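Local coordinates for NAP1-binding protein 2 (Saccharomyces cerevisiae, PDB 1YN8) that links, as an adaptor of which this is the SH3 domain, the PTC1 phosphatase to the PBS2 kinase, thereby restraining HOG1 signalling, at residues I25-L37 against T47-Q59. Numbering follows the deposited sequence.
Sequences IVFISYKHGQGWL and TGLVPEEFVSYIQ
L37 and V50 form an antiparallel hydrogen-bonded pair, with L37 N to V50 O at 3.0 Å and V50 N to L37 O at 2.9 Å. E52 N extends the pairing to G35 O (3.0 Å), approaching from above the carbonyl plane. On the face that carries L37 and V50, the CG of L37, anti to its carbonyl carbon (chi1 -55°), places CD1 against V55 CG2 at 3.7 Å and CD2 against E52 CG. I28 reaches the same V55 methyl tip to tip through CD1, and its CG1 packs on Y57 CE1 (3.7 Å), the two side chains crossing nearly at right angles. E52, extended past L37, ends in a salt bridge with K31 NZ, whose hydrogen bond to OE2 is long and weak (3.5 Å). Cutting E52 back to an alanine would probably leave K31 without this carboxylate and open a gap beside L37 CD2. L49 CD2 sits over the H32 ring in a CH-pi contact, and L49 CB touches W36 CE3 (4.0 Å). Strand 2-6 separates strands 25-33 and 55-57 in the sheet; this strand order is that of the SH3 fold, and W36 beside P51 is consistent with the aromatic surface that binds proline-rich peptides in SH3 domains.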
loop_
_atom_site.group_PDB
_atom_site.type_symbol
_atom_site.label_atom_id
_atom_site.label_comp_id
_atom_site.label_asym_id
_atom_site.label_seq_id
_atom_site.Cartn_x
_atom_site.Cartn_y
_atom_site.Cartn_z
ATOM N N ILE A 25 -4.528 4.586 -6.123
ATOM C CA ILE A 25 -3.197 4.630 -6.745
ATOM C C ILE A 25 -2.128 4.767 -5.669
ATOM O O ILE A 25 -2.163 5.705 -4.859
ATOM C CB ILE A 25 -3.100 5.838 -7.738
ATOM C CG1 ILE A 25 -4.138 5.687 -8.849
ATOM C CG2 ILE A 25 -1.687 5.998 -8.325
ATOM C CD1 ILE A 25 -3.964 4.465 -9.692
ATOM N N VAL A 26 -1.172 3.833 -5.671
ATOM C CA VAL A 26 -0.068 3.826 -4.689
ATOM C C VAL A 26 1.311 3.516 -5.320
ATOM O O VAL A 26 1.399 3.101 -6.463
ATOM C CB VAL A 26 -0.369 2.823 -3.556
ATOM C CG1 VAL A 26 -1.667 3.169 -2.860
ATOM C CG2 VAL A 26 -0.441 1.396 -4.104
ATOM N N PHE A 27 2.381 3.728 -4.550
ATOM C CA PHE A 27 3.766 3.485 -4.998
ATOM C C PHE A 27 4.456 2.679 -3.916
ATOM O O PHE A 27 4.467 3.106 -2.750
ATOM C CB PHE A 27 4.494 4.815 -5.238
ATOM C CG PHE A 27 3.832 5.675 -6.329
ATOM C CD1 PHE A 27 4.271 5.591 -7.669
ATOM C CD2 PHE A 27 2.712 6.477 -6.037
ATOM C CE1 PHE A 27 3.620 6.304 -8.685
ATOM C CE2 PHE A 27 2.121 7.245 -7.038
ATOM C CZ PHE A 27 2.572 7.140 -8.364
ATOM N N ILE A 28 5.024 1.529 -4.295
ATOM C CA ILE A 28 5.646 0.629 -3.332
ATOM C C ILE A 28 7.116 0.996 -3.200
ATOM O O ILE A 28 7.878 0.933 -4.188
ATOM C CB ILE A 28 5.487 -0.868 -3.725
ATOM C CG1 ILE A 28 4.013 -1.259 -4.006
ATOM C CG2 ILE A 28 6.117 -1.758 -2.666
ATOM C CD1 ILE A 28 3.016 -1.011 -2.893
ATOM N N SER A 29 7.538 1.365 -1.978
ATOM C CA SER A 29 8.939 1.714 -1.728
ATOM C C SER A 29 9.879 0.505 -1.605
ATOM O O SER A 29 10.999 0.517 -2.148
ATOM C CB SER A 29 9.008 2.545 -0.459
ATOM O OG SER A 29 8.157 3.669 -0.559
ATOM N N TYR A 30 9.445 -0.507 -0.830
ATOM C CA TYR A 30 10.191 -1.716 -0.548
ATOM C C TYR A 30 9.312 -2.721 0.216
ATOM O O TYR A 30 8.218 -2.377 0.681
ATOM C CB TYR A 30 11.463 -1.445 0.265
ATOM C CG TYR A 30 11.294 -0.912 1.698
ATOM C CD1 TYR A 30 11.357 -1.771 2.792
ATOM C CD2 TYR A 30 11.143 0.439 1.953
ATOM C CE1 TYR A 30 11.258 -1.287 4.111
ATOM C CE2 TYR A 30 11.036 0.927 3.267
ATOM C CZ TYR A 30 11.096 0.060 4.336
ATOM O OH TYR A 30 11.003 0.555 5.642
ATOM N N LYS A 31 9.814 -3.953 0.290
ATOM C CA LYS A 31 9.212 -5.008 1.116
ATOM C C LYS A 31 9.801 -5.007 2.528
ATOM O O LYS A 31 11.007 -5.285 2.724
ATOM C CB LYS A 31 9.399 -6.375 0.463
ATOM C CG LYS A 31 8.722 -7.552 1.213
ATOM C CD LYS A 31 8.761 -8.822 0.361
ATOM C CE LYS A 31 8.083 -9.959 1.076
ATOM N NZ LYS A 31 8.206 -11.251 0.342
ATOM N N HIS A 32 8.940 -4.789 3.520
ATOM C CA HIS A 32 9.362 -4.772 4.930
ATOM C C HIS A 32 9.629 -6.162 5.529
ATOM O O HIS A 32 10.569 -6.341 6.307
ATOM C CB HIS A 32 8.311 -4.030 5.778
ATOM C CG HIS A 32 8.494 -4.243 7.247
ATOM N ND1 HIS A 32 9.314 -3.446 8.008
ATOM C CD2 HIS A 32 8.016 -5.197 8.081
ATOM C CE1 HIS A 32 9.307 -3.876 9.257
ATOM N NE2 HIS A 32 8.527 -4.940 9.328
ATOM N N GLY A 33 8.749 -7.120 5.233
ATOM C CA GLY A 33 8.938 -8.520 5.627
ATOM C C GLY A 33 7.848 -9.373 4.995
ATOM O O GLY A 33 7.122 -8.881 4.164
ATOM N N GLN A 34 7.759 -10.651 5.382
ATOM C CA GLN A 34 6.752 -11.561 4.842
ATOM C C GLN A 34 5.358 -10.942 5.022
ATOM O O GLN A 34 4.911 -10.723 6.146
ATOM C CB GLN A 34 6.831 -12.912 5.573
ATOM C CG GLN A 34 5.721 -13.933 5.249
ATOM C CD GLN A 34 5.474 -14.950 6.374
ATOM O OE1 GLN A 34 4.321 -15.201 6.744
ATOM N NE2 GLN A 34 6.548 -15.531 6.925
ATOM N N GLY A 35 4.684 -10.673 3.916
ATOM C CA GLY A 35 3.297 -10.235 3.950
ATOM C C GLY A 35 3.071 -8.746 4.098
ATOM O O GLY A 35 1.916 -8.315 4.102
ATOM N N TRP A 36 4.149 -7.942 4.159
ATOM C CA TRP A 36 4.035 -6.486 4.365
ATOM C C TRP A 36 4.896 -5.670 3.380
ATOM O O TRP A 36 6.117 -5.874 3.307
ATOM C CB TRP A 36 4.446 -6.128 5.815
ATOM C CG TRP A 36 3.503 -6.665 6.910
ATOM C CD1 TRP A 36 3.762 -7.646 7.821
ATOM C CD2 TRP A 36 2.178 -6.201 7.187
ATOM N NE1 TRP A 36 2.667 -7.839 8.650
ATOM C CE2 TRP A 36 1.684 -6.960 8.280
ATOM C CE3 TRP A 36 1.361 -5.211 6.624
ATOM C CZ2 TRP A 36 0.412 -6.757 8.810
ATOM C CZ3 TRP A 36 0.077 -5.013 7.163
ATOM C CH2 TRP A 36 -0.370 -5.770 8.226
ATOM N N LEU A 37 4.230 -4.735 2.693
ATOM C CA LEU A 37 4.886 -3.744 1.860
ATOM C C LEU A 37 4.799 -2.347 2.524
ATOM O O LEU A 37 3.793 -2.029 3.189
ATOM C CB LEU A 37 4.227 -3.707 0.473
ATOM C CG LEU A 37 4.148 -5.033 -0.307
ATOM C CD1 LEU A 37 3.417 -4.757 -1.594
ATOM C CD2 LEU A 37 5.505 -5.619 -0.586
ATOM N N THR A 47 2.655 7.701 4.135
ATOM C CA THR A 47 3.265 6.392 3.862
ATOM C C THR A 47 3.067 5.442 5.046
ATOM O O THR A 47 3.049 5.872 6.197
ATOM C CB THR A 47 4.793 6.528 3.525
ATOM O OG1 THR A 47 5.377 5.250 3.207
ATOM C CG2 THR A 47 5.534 7.124 4.683
ATOM N N GLY A 48 2.941 4.148 4.761
ATOM C CA GLY A 48 2.787 3.136 5.820
ATOM C C GLY A 48 2.716 1.717 5.286
ATOM O O GLY A 48 2.889 1.503 4.093
ATOM N N LEU A 49 2.479 0.759 6.178
ATOM C CA LEU A 49 2.437 -0.663 5.806
ATOM C C LEU A 49 1.065 -1.120 5.323
ATOM O O LEU A 49 0.017 -0.779 5.919
ATOM C CB LEU A 49 2.893 -1.553 6.970
ATOM C CG LEU A 49 4.410 -1.667 7.161
ATOM C CD1 LEU A 49 4.995 -0.389 7.733
ATOM C CD2 LEU A 49 4.752 -2.835 8.039
ATOM N N VAL A 50 1.092 -1.922 4.257
ATOM C CA VAL A 50 -0.115 -2.551 3.680
ATOM C C VAL A 50 0.142 -4.063 3.438
ATOM O O VAL A 50 1.300 -4.476 3.246
ATOM C CB VAL A 50 -0.527 -1.879 2.356
ATOM C CG1 VAL A 50 -0.719 -0.347 2.581
ATOM C CG2 VAL A 50 0.505 -2.164 1.225
ATOM N N PRO A 51 -0.927 -4.873 3.404
ATOM C CA PRO A 51 -0.720 -6.291 3.103
ATOM C C PRO A 51 -0.187 -6.528 1.659
ATOM O O PRO A 51 -0.700 -5.935 0.714
ATOM C CB PRO A 51 -2.130 -6.897 3.255
ATOM C CG PRO A 51 -2.929 -5.884 4.058
ATOM C CD PRO A 51 -2.350 -4.570 3.636
ATOM N N GLU A 52 0.787 -7.439 1.520
ATOM C CA GLU A 52 1.370 -7.789 0.217
ATOM C C GLU A 52 0.320 -8.261 -0.811
ATOM O O GLU A 52 0.412 -7.947 -2.027
ATOM C CB GLU A 52 2.436 -8.856 0.407
ATOM C CG GLU A 52 3.329 -9.078 -0.803
ATOM C CD GLU A 52 4.409 -10.115 -0.540
ATOM O OE1 GLU A 52 4.300 -10.865 0.449
ATOM O OE2 GLU A 52 5.352 -10.191 -1.350
ATOM N N GLU A 53 -0.668 -9.024 -0.335
ATOM C CA GLU A 53 -1.718 -9.557 -1.230
ATOM C C GLU A 53 -2.860 -8.559 -1.607
ATOM O O GLU A 53 -3.786 -8.938 -2.350
ATOM C CB GLU A 53 -2.324 -10.840 -0.625
ATOM C CG GLU A 53 -1.320 -12.050 -0.484
ATOM C CD GLU A 53 -0.531 -12.348 -1.770
ATOM O OE1 GLU A 53 -1.172 -12.590 -2.821
ATOM O OE2 GLU A 53 0.734 -12.333 -1.727
ATOM N N PHE A 54 -2.828 -7.325 -1.078
ATOM C CA PHE A 54 -3.884 -6.319 -1.300
ATOM C C PHE A 54 -3.515 -5.307 -2.410
ATOM O O PHE A 54 -4.276 -4.366 -2.658
ATOM C CB PHE A 54 -4.193 -5.543 -0.003
ATOM C CG PHE A 54 -5.212 -6.218 0.927
ATOM C CD1 PHE A 54 -5.029 -7.535 1.354
ATOM C CD2 PHE A 54 -6.322 -5.519 1.409
ATOM C CE1 PHE A 54 -5.927 -8.146 2.222
ATOM C CE2 PHE A 54 -7.243 -6.140 2.275
ATOM C CZ PHE A 54 -7.027 -7.447 2.680
ATOM N N VAL A 55 -2.343 -5.477 -3.039
ATOM C CA VAL A 55 -1.974 -4.615 -4.200
ATOM C C VAL A 55 -1.541 -5.402 -5.427
ATOM O O VAL A 55 -1.064 -6.545 -5.290
ATOM C CB VAL A 55 -0.864 -3.557 -3.872
ATOM C CG1 VAL A 55 -1.185 -2.785 -2.610
ATOM C CG2 VAL A 55 0.543 -4.177 -3.828
ATOM N N SER A 56 -1.673 -4.776 -6.599
ATOM C CA SER A 56 -1.215 -5.327 -7.860
ATOM C C SER A 56 -0.347 -4.282 -8.583
ATOM O O SER A 56 -0.638 -3.072 -8.515
ATOM C CB SER A 56 -2.400 -5.677 -8.735
ATOM O OG SER A 56 -1.976 -6.337 -9.905
ATOM N N TYR A 57 0.702 -4.747 -9.264
ATOM C CA TYR A 57 1.611 -3.844 -9.987
ATOM C C TYR A 57 1.026 -3.479 -11.343
ATOM O O TYR A 57 0.473 -4.330 -12.031
ATOM C CB TYR A 57 3.011 -4.451 -10.116
ATOM C CG TYR A 57 3.705 -4.523 -8.779
ATOM C CD1 TYR A 57 4.127 -3.354 -8.127
ATOM C CD2 TYR A 57 3.893 -5.732 -8.136
ATOM C CE1 TYR A 57 4.755 -3.401 -6.879
ATOM C CE2 TYR A 57 4.504 -5.782 -6.872
ATOM C CZ TYR A 57 4.909 -4.623 -6.255
ATOM O OH TYR A 57 5.501 -4.708 -5.006
ATOM N N ILE A 58 1.160 -2.208 -11.718
ATOM C CA ILE A 58 0.625 -1.680 -12.978
ATOM C C ILE A 58 1.574 -2.019 -14.147
ATOM O O ILE A 58 2.746 -1.650 -14.150
ATOM C CB ILE A 58 0.332 -0.141 -12.844
ATOM C CG1 ILE A 58 -0.957 0.073 -12.030
ATOM C CG2 ILE A 58 0.243 0.540 -14.224
ATOM C CD1 ILE A 58 -1.206 1.515 -11.524
ATOM N N GLN A 59 1.048 -2.722 -15.150
ATOM C CA GLN A 59 1.860 -3.281 -16.234
ATOM C C GLN A 59 2.208 -2.271 -17.315
ATOM O O GLN A 59 2.164 -1.058 -17.110
ATOM C CB GLN A 59 1.145 -4.495 -16.827
ATOM C CG GLN A 59 0.994 -5.615 -15.799
ATOM C CD GLN A 59 0.537 -6.947 -16.373
ATOM O OE1 GLN A 59 0.464 -7.131 -17.585
ATOM N NE2 GLN A 59 0.226 -7.887 -15.487
ATOM O OXT GLN A 59 2.556 -2.655 -18.444
HETATM O O HOH W 1 7.711 5.416 1.567
#